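Local coordinates for type III secretion system effector protein ExoU (Pseudomonas fluorescens, PDB 4QMK), which probably acts as a patatin-like phospholipase toxin delivered by type III secretion and binds phosphatidylinositol 4,5-bisphosphate to reach the plasma membrane, at residues M448-L453 / D475-L480; L470-D475 / D511-R516; T485-A490 / Q532-Q537; T495-T500 / L539-K544; E518-L523 / L557-A562. All blocks are in the same frame, centred on the assembly; numbering follows the deposited sequence.

Contact 1: residues M448-L453 / D475-L480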
# COMPACT_ATOMS: atom_id res chain seq x y z
N MET A 448 4.92 32.97 -20.94
CA MET A 448 4.37 33.40 -19.65
C MET A 448 3.20 32.54 -19.24
O MET A 448 2.34 32.23 -20.06
CB MET A 448 3.89 34.83 -19.72
CG MET A 448 4.93 35.75 -20.31
SD MET A 448 4.54 37.52 -20.26
CE MET A 448 2.87 37.41 -20.74
N ASP A 449 3.22 32.09 -17.99
CA ASP A 449 2.09 31.31 -17.42
C ASP A 449 0.91 32.24 -17.21
O ASP A 449 1.04 33.45 -17.39
CB ASP A 449 2.51 30.60 -16.11
CG ASP A 449 2.99 31.56 -15.03
OD1 ASP A 449 2.20 32.37 -14.53
OD2 ASP A 449 4.16 31.47 -14.64
N ASP A 450 -0.23 31.69 -16.87
CA ASP A 450 -1.46 32.53 -16.79
C ASP A 450 -1.34 33.65 -15.80
O ASP A 450 -1.70 34.78 -16.10
CB ASP A 450 -2.68 31.68 -16.49
CG ASP A 450 -3.06 30.76 -17.65
OD1 ASP A 450 -2.45 30.85 -18.76
OD2 ASP A 450 -3.97 29.92 -17.47
N GLN A 451 -0.78 33.37 -14.64
CA GLN A 451 -0.63 34.39 -13.62
C GLN A 451 0.20 35.57 -14.12
O GLN A 451 -0.20 36.74 -14.00
CB GLN A 451 -0.01 33.81 -12.36
CG GLN A 451 -0.00 34.79 -11.20
CD GLN A 451 0.42 34.14 -9.88
OE1 GLN A 451 1.58 33.73 -9.71
NE2 GLN A 451 -0.52 34.08 -8.93
N MET A 452 1.36 35.26 -14.69
CA MET A 452 2.28 36.28 -15.18
C MET A 452 1.62 37.07 -16.29
O MET A 452 1.74 38.29 -16.33
CB MET A 452 3.64 35.66 -15.60
CG MET A 452 4.63 36.58 -16.27
SD MET A 452 6.29 35.86 -16.47
CE MET A 452 6.83 35.96 -14.76
N LEU A 453 0.90 36.39 -17.18
CA LEU A 453 0.22 37.08 -18.27
C LEU A 453 -0.86 38.00 -17.78
O LEU A 453 -1.00 39.12 -18.29
CB LEU A 453 -0.35 36.09 -19.27
CG LEU A 453 -0.99 36.63 -20.54
CD1 LEU A 453 -0.02 37.47 -21.31
CD2 LEU A 453 -1.41 35.45 -21.39
N ASP A 475 -8.54 32.60 -26.30
CA ASP A 475 -9.19 31.53 -27.02
C ASP A 475 -8.66 30.19 -26.57
O ASP A 475 -9.42 29.25 -26.44
CB ASP A 475 -9.00 31.62 -28.53
CG ASP A 475 -9.60 32.85 -29.15
OD1 ASP A 475 -10.53 33.47 -28.58
OD2 ASP A 475 -9.11 33.20 -30.23
N ALA A 476 -7.36 30.06 -26.33
CA ALA A 476 -6.83 28.78 -25.91
C ALA A 476 -7.32 28.40 -24.54
O ALA A 476 -7.60 27.24 -24.33
CB ALA A 476 -5.32 28.77 -25.96
N GLN A 477 -7.40 29.35 -23.59
CA GLN A 477 -8.03 29.06 -22.29
C GLN A 477 -9.44 28.54 -22.50
O GLN A 477 -9.87 27.62 -21.83
CB GLN A 477 -8.11 30.31 -21.34
CG GLN A 477 -6.90 30.57 -20.43
CD GLN A 477 -6.48 32.07 -20.25
OE1 GLN A 477 -7.10 33.04 -20.77
NE2 GLN A 477 -5.34 32.26 -19.52
N GLN A 478 -10.18 29.08 -23.46
CA GLN A 478 -11.55 28.59 -23.67
C GLN A 478 -11.61 27.22 -24.31
O GLN A 478 -12.41 26.39 -23.92
CB GLN A 478 -12.38 29.59 -24.46
CG GLN A 478 -12.57 30.88 -23.69
CD GLN A 478 -13.30 31.97 -24.48
OE1 GLN A 478 -13.69 31.81 -25.67
NE2 GLN A 478 -13.52 33.10 -23.80
N ALA A 479 -10.76 26.96 -25.29
CA ALA A 479 -10.83 25.67 -25.96
C ALA A 479 -10.38 24.59 -25.00
O ALA A 479 -10.95 23.49 -25.03
CB ALA A 479 -9.96 25.67 -27.19
N LEU A 480 -9.35 24.86 -24.16
CA LEU A 480 -8.86 23.84 -23.19
C LEU A 480 -9.93 23.58 -22.16
O LEU A 480 -10.14 22.44 -21.75
CB LEU A 480 -7.53 24.24 -22.49
CG LEU A 480 -6.32 24.26 -23.42
CD1 LEU A 480 -5.17 25.06 -22.86
CD2 LEU A 480 -5.88 22.85 -23.77
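Asp450 and Gln477 are the two residues that touch across this contact. The consecutive helices 450-461 and 464-491 form a helical hairpin, and the pair lies on the exposed side of its packing. The side chains arrive from opposite directions. The amide NE2 of Gln477 reaches the end of the Asp450 carboxylate, 3.3 Å from OD1 and 3.4 Å from OD2. The carboxylate and amide planes stand almost perpendicular, 81° apart. The bend of Gln477 at its second torsion (chi2 141°) brings NE2 to the carboxylate. This solvent side is loose: the CA atoms of Asp450 and Gln477 are 9.2 Å from each other. The tighter packing is at Leu453, one turn further along, which is buried against Leu470 and Arg473 of helix 464-491. Arg473 also ties the pieces together by a salt bridge from NH2 to Asp450 OD1 and a hydrogen bond to Met448 O. The turn itself is fixed by its N-cap. Met452 N donates to Asp449 OD1 over 3.0 Å, nearly straight at 167°, meeting the oxygen from above the carboxylate plane. Asp450 is therefore mainly the partner of Arg473. Gln477 adds a neutral amide beside a carboxylate that is already paired. The contact is polar and solvent-facing, and probably adds little apolar burial of its own.

Contact 2: residues L470-D475 / D511-R516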
# COMPACT_ATOMS: atom_id res chain seq x y z
N LEU A 470 -2.60 38.24 -26.62
CA LEU A 470 -3.59 37.99 -25.54
C LEU A 470 -4.85 37.28 -26.08
O LEU A 470 -5.42 36.42 -25.41
CB LEU A 470 -4.00 39.28 -24.80
CG LEU A 470 -2.89 39.93 -23.97
CD1 LEU A 470 -3.22 41.35 -23.58
CD2 LEU A 470 -2.53 39.15 -22.72
N ARG A 471 -5.28 37.64 -27.26
CA ARG A 471 -6.47 37.02 -27.83
C ARG A 471 -6.23 35.55 -28.01
O ARG A 471 -7.09 34.75 -27.67
CB ARG A 471 -6.86 37.68 -29.16
CG ARG A 471 -8.24 37.36 -29.65
CD ARG A 471 -9.33 37.94 -28.76
NE ARG A 471 -10.63 38.13 -29.47
CZ ARG A 471 -11.58 37.20 -29.59
NH1 ARG A 471 -11.45 35.99 -29.05
NH2 ARG A 471 -12.68 37.48 -30.25
N PHE A 472 -5.09 35.16 -28.56
CA PHE A 472 -4.83 33.74 -28.75
C PHE A 472 -4.88 33.02 -27.45
O PHE A 472 -5.40 31.91 -27.36
CB PHE A 472 -3.47 33.48 -29.42
CG PHE A 472 -3.07 32.03 -29.39
CD1 PHE A 472 -3.50 31.17 -30.35
CD2 PHE A 472 -2.30 31.53 -28.33
CE1 PHE A 472 -3.15 29.83 -30.31
CE2 PHE A 472 -1.95 30.20 -28.26
CZ PHE A 472 -2.36 29.34 -29.27
N ARG A 473 -4.34 33.64 -26.40
CA ARG A 473 -4.34 32.98 -25.09
C ARG A 473 -5.73 32.88 -24.51
O ARG A 473 -6.05 31.85 -23.92
CB ARG A 473 -3.42 33.66 -24.09
CG ARG A 473 -1.94 33.35 -24.37
CD ARG A 473 -1.56 31.94 -23.97
NE ARG A 473 -1.46 31.82 -22.50
CZ ARG A 473 -0.38 32.11 -21.79
NH1 ARG A 473 0.70 32.53 -22.38
NH2 ARG A 473 -0.41 32.00 -20.48
N LYS A 474 -6.59 33.88 -24.73
CA LYS A 474 -7.96 33.78 -24.23
C LYS A 474 -8.66 32.65 -24.98
O LYS A 474 -9.30 31.80 -24.36
CB LYS A 474 -8.76 35.07 -24.40
CG LYS A 474 -9.88 35.17 -23.40
CD LYS A 474 -10.95 36.21 -23.69
CE LYS A 474 -11.97 36.17 -22.54
NZ LYS A 474 -13.20 36.99 -22.71
N ASP A 475 -8.54 32.60 -26.30
CA ASP A 475 -9.19 31.53 -27.02
C ASP A 475 -8.66 30.19 -26.57
O ASP A 475 -9.42 29.25 -26.44
CB ASP A 475 -9.00 31.62 -28.53
CG ASP A 475 -9.60 32.85 -29.15
OD1 ASP A 475 -10.53 33.47 -28.58
OD2 ASP A 475 -9.11 33.20 -30.23
N ASP A 511 -7.26 21.89 -32.42
CA ASP A 511 -6.37 21.89 -33.60
C ASP A 511 -6.53 23.13 -34.47
O ASP A 511 -5.55 23.63 -35.01
CB ASP A 511 -6.64 20.68 -34.49
CG ASP A 511 -6.06 19.39 -33.94
OD1 ASP A 511 -5.70 19.29 -32.69
OD2 ASP A 511 -5.97 18.46 -34.81
N ALA A 512 -7.76 23.64 -34.64
CA ALA A 512 -7.99 24.79 -35.53
C ALA A 512 -7.44 26.09 -34.94
O ALA A 512 -7.16 27.06 -35.64
CB ALA A 512 -9.48 24.94 -35.81
N LEU A 513 -7.31 26.11 -33.63
CA LEU A 513 -6.79 27.29 -32.96
C LEU A 513 -5.34 27.65 -33.39
O LEU A 513 -4.98 28.82 -33.53
CB LEU A 513 -6.85 27.04 -31.45
CG LEU A 513 -7.10 28.24 -30.62
CD1 LEU A 513 -8.51 28.62 -30.95
CD2 LEU A 513 -6.97 27.92 -29.14
N ALA A 514 -4.53 26.65 -33.62
CA ALA A 514 -3.15 26.90 -34.07
C ALA A 514 -2.99 27.85 -35.26
O ALA A 514 -3.66 27.72 -36.26
CB ALA A 514 -2.46 25.57 -34.38
N ARG A 515 -2.09 28.82 -35.12
CA ARG A 515 -1.77 29.77 -36.19
C ARG A 515 -0.51 29.30 -36.95
O ARG A 515 -0.26 29.75 -38.05
CB ARG A 515 -1.48 31.14 -35.58
CG ARG A 515 -2.61 31.70 -34.70
CD ARG A 515 -2.09 32.78 -33.75
NE ARG A 515 -1.23 32.18 -32.70
CZ ARG A 515 -0.64 32.86 -31.70
NH1 ARG A 515 -0.75 34.18 -31.57
NH2 ARG A 515 0.10 32.18 -30.83
N ARG A 516 0.24 28.39 -36.35
CA ARG A 516 1.51 27.93 -36.85
C ARG A 516 1.86 26.67 -36.09
O ARG A 516 1.17 26.35 -35.13
CB ARG A 516 2.58 29.02 -36.67
CG ARG A 516 2.60 29.67 -35.28
CD ARG A 516 3.62 30.79 -35.11
NE ARG A 516 3.26 32.04 -35.77
CZ ARG A 516 2.51 33.04 -35.23
NH1 ARG A 516 1.99 32.98 -34.00
NH2 ARG A 516 2.26 34.13 -35.96
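Phe472, Leu513 and Arg515 give up most of the surface in this contact. The guanidinium of Arg515 lies flat on one face of the Phe472 ring. The planes differ by only 5° and the centres are 3.8 Å apart, a stacked cation-pi pair. Phe472 CG sits under the middle of the guanidinium, NE approaches CD1 at 3.4 Å, and NH2 lies over the ring. A bend at the third torsion of Arg515 (chi3 -70°) turns the group onto the ring. On the opposite face of the Arg515 guanidinium lies Arg516 NH1, 3.5 Å above the plane. Carboxylates probably offset the gathered charge: Arg515 NE makes a salt bridge to Asp519, and NH1 makes one to Glu468. These bonds also fix how the guanidinium is turned on the ring. Leu513 closes the other part. Its carbonyl O lies at the edge of the Phe472 ring, in its plane, 3.8 Å from CE1. Its methyl CD1 rests 3.9 Å from Asp475 CB, while CD2 meets the backbone of the same residue. The Asp475 carboxylate makes a salt bridge within its own helix, Arg471 NH1 to Asp475 OD1, 2.7 Å. The contact joins the N-terminal half of helix 464-491 to the last turn of helix 501-513 and the residues that follow. Helix 441-446 lies alongside through Met446, and helix 517-526 through Asp519, which touches Phe472.

Contact 3: residues T485-A490 / Q532-Q537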
# COMPACT_ATOMS: atom_id res chain seq x y z
N THR A 485 -14.15 20.00 -20.04
CA THR A 485 -15.58 19.75 -19.84
C THR A 485 -16.04 18.50 -20.54
O THR A 485 -16.78 17.70 -19.98
CB THR A 485 -16.44 20.94 -20.30
OG1 THR A 485 -16.32 22.02 -19.36
CG2 THR A 485 -17.92 20.55 -20.39
N ALA A 486 -15.64 18.33 -21.79
CA ALA A 486 -16.07 17.14 -22.52
C ALA A 486 -15.59 15.85 -21.85
O ALA A 486 -16.28 14.86 -21.92
CB ALA A 486 -15.60 17.22 -23.96
N ILE A 487 -14.41 15.88 -21.22
CA ILE A 487 -13.87 14.72 -20.51
C ILE A 487 -14.75 14.48 -19.28
O ILE A 487 -15.14 13.35 -19.03
CB ILE A 487 -12.43 14.93 -20.01
CG1 ILE A 487 -11.44 15.36 -21.11
CG2 ILE A 487 -11.91 13.66 -19.36
CD1 ILE A 487 -11.03 14.27 -22.07
N ALA A 488 -15.03 15.53 -18.50
CA ALA A 488 -15.95 15.42 -17.35
C ALA A 488 -17.30 14.83 -17.75
O ALA A 488 -17.79 13.95 -17.08
CB ALA A 488 -16.16 16.79 -16.70
N GLU A 489 -17.87 15.30 -18.86
CA GLU A 489 -19.13 14.78 -19.42
C GLU A 489 -19.07 13.30 -19.71
O GLU A 489 -19.95 12.56 -19.33
CB GLU A 489 -19.48 15.47 -20.75
CG GLU A 489 -19.61 17.00 -20.73
CD GLU A 489 -20.85 17.52 -20.03
OE1 GLU A 489 -21.71 16.67 -19.69
OE2 GLU A 489 -20.96 18.76 -19.81
N ALA A 490 -18.06 12.85 -20.42
CA ALA A 490 -17.90 11.43 -20.75
C ALA A 490 -17.74 10.57 -19.50
O ALA A 490 -18.14 9.41 -19.50
CB ALA A 490 -16.70 11.22 -21.68
N GLN A 532 -3.57 17.65 -13.79
CA GLN A 532 -4.81 17.70 -14.50
C GLN A 532 -5.23 16.27 -14.88
O GLN A 532 -4.79 15.67 -15.87
CB GLN A 532 -4.64 18.75 -15.58
CG GLN A 532 -5.56 18.72 -16.76
CD GLN A 532 -7.03 18.57 -16.48
OE1 GLN A 532 -7.48 17.47 -16.12
NE2 GLN A 532 -7.81 19.60 -16.81
N ARG A 533 -6.07 15.73 -14.02
CA ARG A 533 -6.53 14.36 -14.09
C ARG A 533 -7.22 14.02 -15.40
O ARG A 533 -6.87 13.04 -16.08
CB ARG A 533 -7.44 14.08 -12.86
CG ARG A 533 -7.83 12.63 -12.68
CD ARG A 533 -6.61 11.79 -12.29
NE ARG A 533 -6.77 10.37 -12.62
CZ ARG A 533 -6.49 9.81 -13.81
NH1 ARG A 533 -6.04 10.51 -14.85
NH2 ARG A 533 -6.68 8.50 -13.97
N ASN A 534 -8.18 14.85 -15.81
CA ASN A 534 -8.91 14.59 -17.02
C ASN A 534 -7.98 14.54 -18.23
O ASN A 534 -8.16 13.67 -19.09
CB ASN A 534 -9.99 15.66 -17.25
CG ASN A 534 -11.09 15.59 -16.26
OD1 ASN A 534 -11.24 14.59 -15.55
ND2 ASN A 534 -11.85 16.65 -16.16
N PHE A 535 -7.03 15.47 -18.30
CA PHE A 535 -6.08 15.47 -19.37
C PHE A 535 -5.25 14.18 -19.36
O PHE A 535 -5.02 13.57 -20.42
CB PHE A 535 -5.18 16.72 -19.41
CG PHE A 535 -5.92 18.02 -19.73
CD1 PHE A 535 -7.24 18.03 -20.23
CD2 PHE A 535 -5.27 19.24 -19.63
CE1 PHE A 535 -7.87 19.21 -20.59
CE2 PHE A 535 -5.91 20.43 -19.95
CZ PHE A 535 -7.21 20.41 -20.45
N GLN A 536 -4.86 13.74 -18.18
CA GLN A 536 -4.10 12.49 -18.06
C GLN A 536 -4.89 11.32 -18.65
O GLN A 536 -4.34 10.55 -19.42
CB GLN A 536 -3.72 12.22 -16.59
CG GLN A 536 -2.51 13.01 -16.12
CD GLN A 536 -1.23 12.55 -16.82
OE1 GLN A 536 -1.02 11.36 -17.05
NE2 GLN A 536 -0.37 13.50 -17.17
N GLN A 537 -6.17 11.18 -18.32
CA GLN A 537 -6.94 10.05 -18.89
C GLN A 537 -6.95 10.13 -20.41
O GLN A 537 -6.84 9.11 -21.10
CB GLN A 537 -8.41 10.06 -18.51
CG GLN A 537 -8.78 10.09 -17.06
CD GLN A 537 -10.29 10.17 -16.89
OE1 GLN A 537 -10.80 11.07 -16.20
NE2 GLN A 537 -11.02 9.28 -17.57
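Apolar packing between Ile487 and Asn534 forms the centre of this contact. It lies where helix 485-490 and helix 533-537 cross steeply, their axes 9.5 Å apart at closest and their directions 76° apart. The two side chains slide past each other in opposite directions. The branch methyl CG2 of Ile487 meets the CB of Asn534 at 3.5 Å and lies 3.7 Å from its CG. With CG1 beside the backbone N (chi1 -54°), CG2 stands anti to that N and faces Asn534. The same methyl faces Gln537 OE1 more distantly. Ala488 stands at the margin, its CB 4.3 Å from Asn534 ND2.

Polar bonds form a second group, and none runs directly between the two segments. Asn534 ND2 donates to OD1 of Asp484, which belongs to the same helix as Ile487 and comes just before Thr485. Gln532 NE2 donates to the same oxygen. Gln537 OE1 accepts from Asn491 ND2. Asp484 and Asn491 thus flank the apolar centre from the two ends of 485-490.

Capping is the third kind. Gln532 is the N-cap of helix 533-544, and its OE1 accepts from Phe535 N over 3.0 Å. The donor stands well above the carbonyl plane, 57° out of it, so it is not on a lone pair.

Asn534 therefore does two jobs: its CB packs on isoleucine while its amide is held by an aspartate. Methyl packing lies at the crossing, and the bonds on its flanks probably hold the Asn534 and Gln537 amides in place.

Contact 4: residues T495-T500 / L539-K544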
# COMPACT_ATOMS: atom_id res chain seq x y z
N THR A 495 -16.23 5.35 -16.46
CA THR A 495 -14.87 5.67 -16.00
C THR A 495 -13.82 5.35 -17.08
O THR A 495 -12.76 6.00 -17.10
CB THR A 495 -14.47 5.01 -14.66
OG1 THR A 495 -14.44 3.59 -14.79
CG2 THR A 495 -15.43 5.42 -13.53
N SER A 496 -14.07 4.38 -17.97
CA SER A 496 -13.12 4.14 -19.06
C SER A 496 -13.48 5.14 -20.14
O SER A 496 -14.62 5.17 -20.63
CB SER A 496 -13.17 2.71 -19.60
OG SER A 496 -14.24 2.55 -20.51
N LEU A 497 -12.51 5.97 -20.51
CA LEU A 497 -12.73 7.04 -21.45
C LEU A 497 -12.70 6.63 -22.90
O LEU A 497 -11.91 5.77 -23.31
CB LEU A 497 -11.69 8.12 -21.24
CG LEU A 497 -11.83 9.40 -22.03
CD1 LEU A 497 -13.13 10.12 -21.75
CD2 LEU A 497 -10.67 10.31 -21.67
N VAL A 498 -13.59 7.27 -23.67
CA VAL A 498 -13.67 7.08 -25.11
C VAL A 498 -13.85 8.44 -25.77
O VAL A 498 -14.20 9.43 -25.12
CB VAL A 498 -14.84 6.16 -25.52
CG1 VAL A 498 -14.63 4.76 -24.95
CG2 VAL A 498 -16.18 6.75 -25.07
N ILE A 499 -13.58 8.49 -27.06
CA ILE A 499 -13.71 9.73 -27.78
C ILE A 499 -15.15 9.87 -28.21
O ILE A 499 -15.55 9.40 -29.28
CB ILE A 499 -12.71 9.79 -28.95
CG1 ILE A 499 -11.27 9.75 -28.38
CG2 ILE A 499 -12.92 11.06 -29.75
CD1 ILE A 499 -10.22 9.29 -29.36
N THR A 500 -15.93 10.49 -27.33
CA THR A 500 -17.33 10.78 -27.60
C THR A 500 -17.41 11.85 -28.69
O THR A 500 -16.39 12.45 -29.04
CB THR A 500 -18.00 11.34 -26.33
OG1 THR A 500 -17.38 12.57 -25.97
CG2 THR A 500 -17.87 10.37 -25.17
N LEU A 539 -4.75 11.56 -22.27
CA LEU A 539 -3.41 11.17 -22.78
C LEU A 539 -3.22 9.67 -22.82
O LEU A 539 -2.58 9.15 -23.74
CB LEU A 539 -2.28 11.80 -21.99
CG LEU A 539 -2.13 13.30 -22.24
CD1 LEU A 539 -1.04 13.86 -21.37
CD2 LEU A 539 -1.84 13.57 -23.69
N GLN A 540 -3.79 8.95 -21.86
CA GLN A 540 -3.69 7.47 -21.89
C GLN A 540 -4.39 6.92 -23.12
O GLN A 540 -3.83 6.12 -23.85
CB GLN A 540 -4.26 6.83 -20.63
CG GLN A 540 -3.51 7.21 -19.34
CD GLN A 540 -2.00 7.03 -19.46
OE1 GLN A 540 -1.51 6.07 -20.08
NE2 GLN A 540 -1.24 7.97 -18.89
N VAL A 541 -5.62 7.38 -23.36
CA VAL A 541 -6.38 6.97 -24.52
C VAL A 541 -5.57 7.25 -25.77
O VAL A 541 -5.47 6.43 -26.65
CB VAL A 541 -7.71 7.75 -24.66
CG1 VAL A 541 -8.36 7.41 -26.00
CG2 VAL A 541 -8.66 7.45 -23.50
N GLY A 542 -5.01 8.45 -25.83
CA GLY A 542 -4.20 8.84 -26.98
C GLY A 542 -3.08 7.86 -27.22
O GLY A 542 -2.85 7.46 -28.35
N THR A 543 -2.42 7.43 -26.14
CA THR A 543 -1.29 6.50 -26.22
C THR A 543 -1.58 5.21 -27.01
O THR A 543 -0.65 4.57 -27.49
CB THR A 543 -0.73 6.16 -24.83
OG1 THR A 543 -0.43 7.37 -24.12
CG2 THR A 543 0.54 5.34 -24.95
N LYS A 544 -2.85 4.85 -27.17
CA LYS A 544 -3.24 3.68 -28.00
C LYS A 544 -3.12 3.87 -29.52
O LYS A 544 -2.38 3.13 -30.17
CB LYS A 544 -4.65 3.21 -27.66
CG LYS A 544 -4.70 2.18 -26.53
CD LYS A 544 -4.10 2.67 -25.22
CE LYS A 544 -4.20 1.56 -24.19
NZ LYS A 544 -3.68 1.91 -22.84
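The loop between helices 464-491 and 501-513 meets helix 533-544 here, with Leu497 and Ile499 touching Val541. The loop is shaped by an inverse gamma turn centred on Ile499, with a weak bond from Thr500 N to Val498 O. Thr500 then serves as N-cap of helix 501-513, through a weak bond from Leu503 N to its OG1. Val541 is the hub on the helix side, and its two methyls take different partners. CG2 rests against Leu497, 3.8 Å from CB and 3.9 Å from CD2, and also 3.7 Å from the Leu497 carbonyl O. CG1 faces the end of Ile499, whose CD1 lies 4.3 Å away. The side chains of Leu497 and Val541 cross at about a right angle. With CG anti to the backbone N (chi1 -174°), Leu497 CD2 turns toward Val541 CG2. The Leu497 side chain also packs on Ile487 and Ala490 of helix 464-491, its CD1 against Ala490 CB, so it links two helices. Further along helix 533-544, Thr543 OG1 donates to Leu539 O over 2.8 Å. The same carbonyl accepts Thr543 N from the opposite face of its plane. The loop also reaches the dimer: Thr495 and Ser496 pack against Glu217 of the second subunit. Across the contact itself only carbon atoms and one carbonyl oxygen meet. The contact rests on hydrophobic packing, with no hydrogen bond between the two segments.

Contact 5: residues E518-L523 / L557-A562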
# COMPACT_ATOMS: atom_id res chain seq x y z
N GLU A 518 4.29 25.86 -34.02
CA GLU A 518 4.63 26.07 -32.59
C GLU A 518 3.39 25.98 -31.69
O GLU A 518 3.48 25.51 -30.56
CB GLU A 518 5.22 27.48 -32.34
CG GLU A 518 6.60 27.85 -32.88
CD GLU A 518 6.75 29.39 -33.08
OE1 GLU A 518 6.01 30.15 -32.39
OE2 GLU A 518 7.59 29.86 -33.91
N ASP A 519 2.25 26.49 -32.16
CA ASP A 519 1.02 26.52 -31.34
C ASP A 519 0.54 25.13 -31.05
O ASP A 519 -0.05 24.89 -29.97
CB ASP A 519 -0.10 27.27 -32.06
CG ASP A 519 0.11 28.72 -32.09
OD1 ASP A 519 1.04 29.15 -31.41
OD2 ASP A 519 -0.64 29.46 -32.80
N ILE A 520 0.73 24.22 -32.02
CA ILE A 520 0.32 22.84 -31.84
C ILE A 520 1.17 22.25 -30.67
O ILE A 520 0.62 21.73 -29.69
CB ILE A 520 0.58 22.01 -33.12
CG1 ILE A 520 -0.18 22.54 -34.34
CG2 ILE A 520 0.22 20.54 -32.90
CD1 ILE A 520 -1.68 22.31 -34.29
N GLU A 521 2.50 22.39 -30.75
CA GLU A 521 3.38 21.88 -29.70
C GLU A 521 3.00 22.48 -28.37
O GLU A 521 3.05 21.82 -27.32
CB GLU A 521 4.86 22.27 -29.88
CG GLU A 521 5.54 22.08 -31.21
CD GLU A 521 7.00 22.61 -31.12
OE1 GLU A 521 7.31 23.70 -31.71
OE2 GLU A 521 7.83 21.97 -30.40
N TRP A 522 2.73 23.77 -28.38
CA TRP A 522 2.42 24.48 -27.15
C TRP A 522 1.16 23.94 -26.46
O TRP A 522 1.18 23.60 -25.26
CB TRP A 522 2.32 25.93 -27.44
CG TRP A 522 2.16 26.79 -26.25
CD1 TRP A 522 3.14 27.46 -25.60
CD2 TRP A 522 0.92 27.21 -25.65
NE1 TRP A 522 2.61 28.24 -24.59
CE2 TRP A 522 1.24 28.09 -24.61
CE3 TRP A 522 -0.43 26.96 -25.94
CZ2 TRP A 522 0.29 28.68 -23.86
CZ3 TRP A 522 -1.41 27.55 -25.12
CH2 TRP A 522 -1.04 28.38 -24.12
N LEU A 523 0.09 23.78 -27.22
CA LEU A 523 -1.15 23.27 -26.68
C LEU A 523 -0.94 21.88 -26.19
O LEU A 523 -1.55 21.47 -25.20
CB LEU A 523 -2.24 23.25 -27.76
CG LEU A 523 -2.63 24.65 -28.21
CD1 LEU A 523 -3.19 24.56 -29.59
CD2 LEU A 523 -3.62 25.27 -27.22
N LEU A 557 -3.34 16.19 -29.96
CA LEU A 557 -3.26 15.02 -29.13
C LEU A 557 -2.01 14.22 -29.42
O LEU A 557 -1.29 13.84 -28.52
CB LEU A 557 -4.49 14.17 -29.29
CG LEU A 557 -4.55 12.94 -28.36
CD1 LEU A 557 -4.41 13.33 -26.91
CD2 LEU A 557 -5.83 12.18 -28.59
N THR A 558 -1.76 13.95 -30.69
CA THR A 558 -0.57 13.23 -31.08
C THR A 558 0.65 13.89 -30.47
O THR A 558 1.60 13.23 -30.04
CB THR A 558 -0.41 13.29 -32.61
OG1 THR A 558 -1.59 12.74 -33.19
CG2 THR A 558 0.79 12.54 -33.11
N SER A 559 0.65 15.22 -30.47
CA SER A 559 1.77 16.00 -30.00
C SER A 559 1.92 15.89 -28.51
O SER A 559 3.05 15.74 -28.01
CB SER A 559 1.56 17.44 -30.34
OG SER A 559 2.72 18.18 -30.15
N ALA A 560 0.79 15.96 -27.81
CA ALA A 560 0.77 15.91 -26.38
C ALA A 560 1.21 14.53 -25.92
O ALA A 560 1.90 14.41 -24.92
CB ALA A 560 -0.62 16.19 -25.89
N VAL A 561 0.86 13.50 -26.71
CA VAL A 561 1.23 12.12 -26.41
C VAL A 561 2.73 11.93 -26.54
O VAL A 561 3.33 11.25 -25.71
CB VAL A 561 0.49 11.14 -27.35
CG1 VAL A 561 1.11 9.74 -27.36
CG2 VAL A 561 -0.96 11.05 -26.93
N ALA A 562 3.32 12.48 -27.60
CA ALA A 562 4.77 12.46 -27.78
C ALA A 562 5.46 13.25 -26.63
O ALA A 562 6.50 12.86 -26.13
CB ALA A 562 5.14 13.03 -29.14
O HOH W 1 3.21 19.13 -27.57
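This is a light helix-to-helix contact at the surface, bridged by water, between Ile520 and Glu521 of helix 517-526 and Ser559 of helix 555-585. It belongs to the helical C-terminal half of the chain. The small Ser559 side chain is consistent with the close approach; the CA atoms of Glu521 and Ser559 are 6.1 Å apart. Ser559 gives the largest single share of the buried surface. Its OG is anti to the backbone N (chi1 -168°) and reaches the Glu521 backbone, 3.8 Å from CA. Ile520 flanks it with CG2, 4.2 Å from Ser559 CB. No direct hydrogen bond joins the two segments. Both helices also pack on other neighbours. Leu557 and Ala560 pack on helix 533-544 through Leu539. On the other helix, Leu523 packs on helix 464-491 through Ala476, and Trp522 NE1 hydrogen-bonds to Met446 O. One ordered water spans the contact: it donates to Glu521 O at 2.7 Å and is hydrogen-bonded to Ser559 OG at 2.8 Å.

In the fold
Contacts 2, 1 and 3 follow one another along helix 464-491; contacts 3 and 4 share helix 533-544. Contacts 1, 4 and 5 are surface contacts. Contacts 2 and 3 are partly buried, around Phe472 and Ile487. The chemistry differs accordingly: a polar pair of exposed side chains in contact 1, a guanidinium stacked on a ring in contact 2, methyl packing flanked by amides in contact 3, mainly apolar docking in contact 4 and a water bridge in contact 5. Contacts 1 and 2 share Asp475 and touch through Arg473. Contact 5 touches contact 2 at Asp519 and contact 4 at Leu539 and Ala560. Contacts 3 and 4 meet around Leu497, their centres about 9 Å apart.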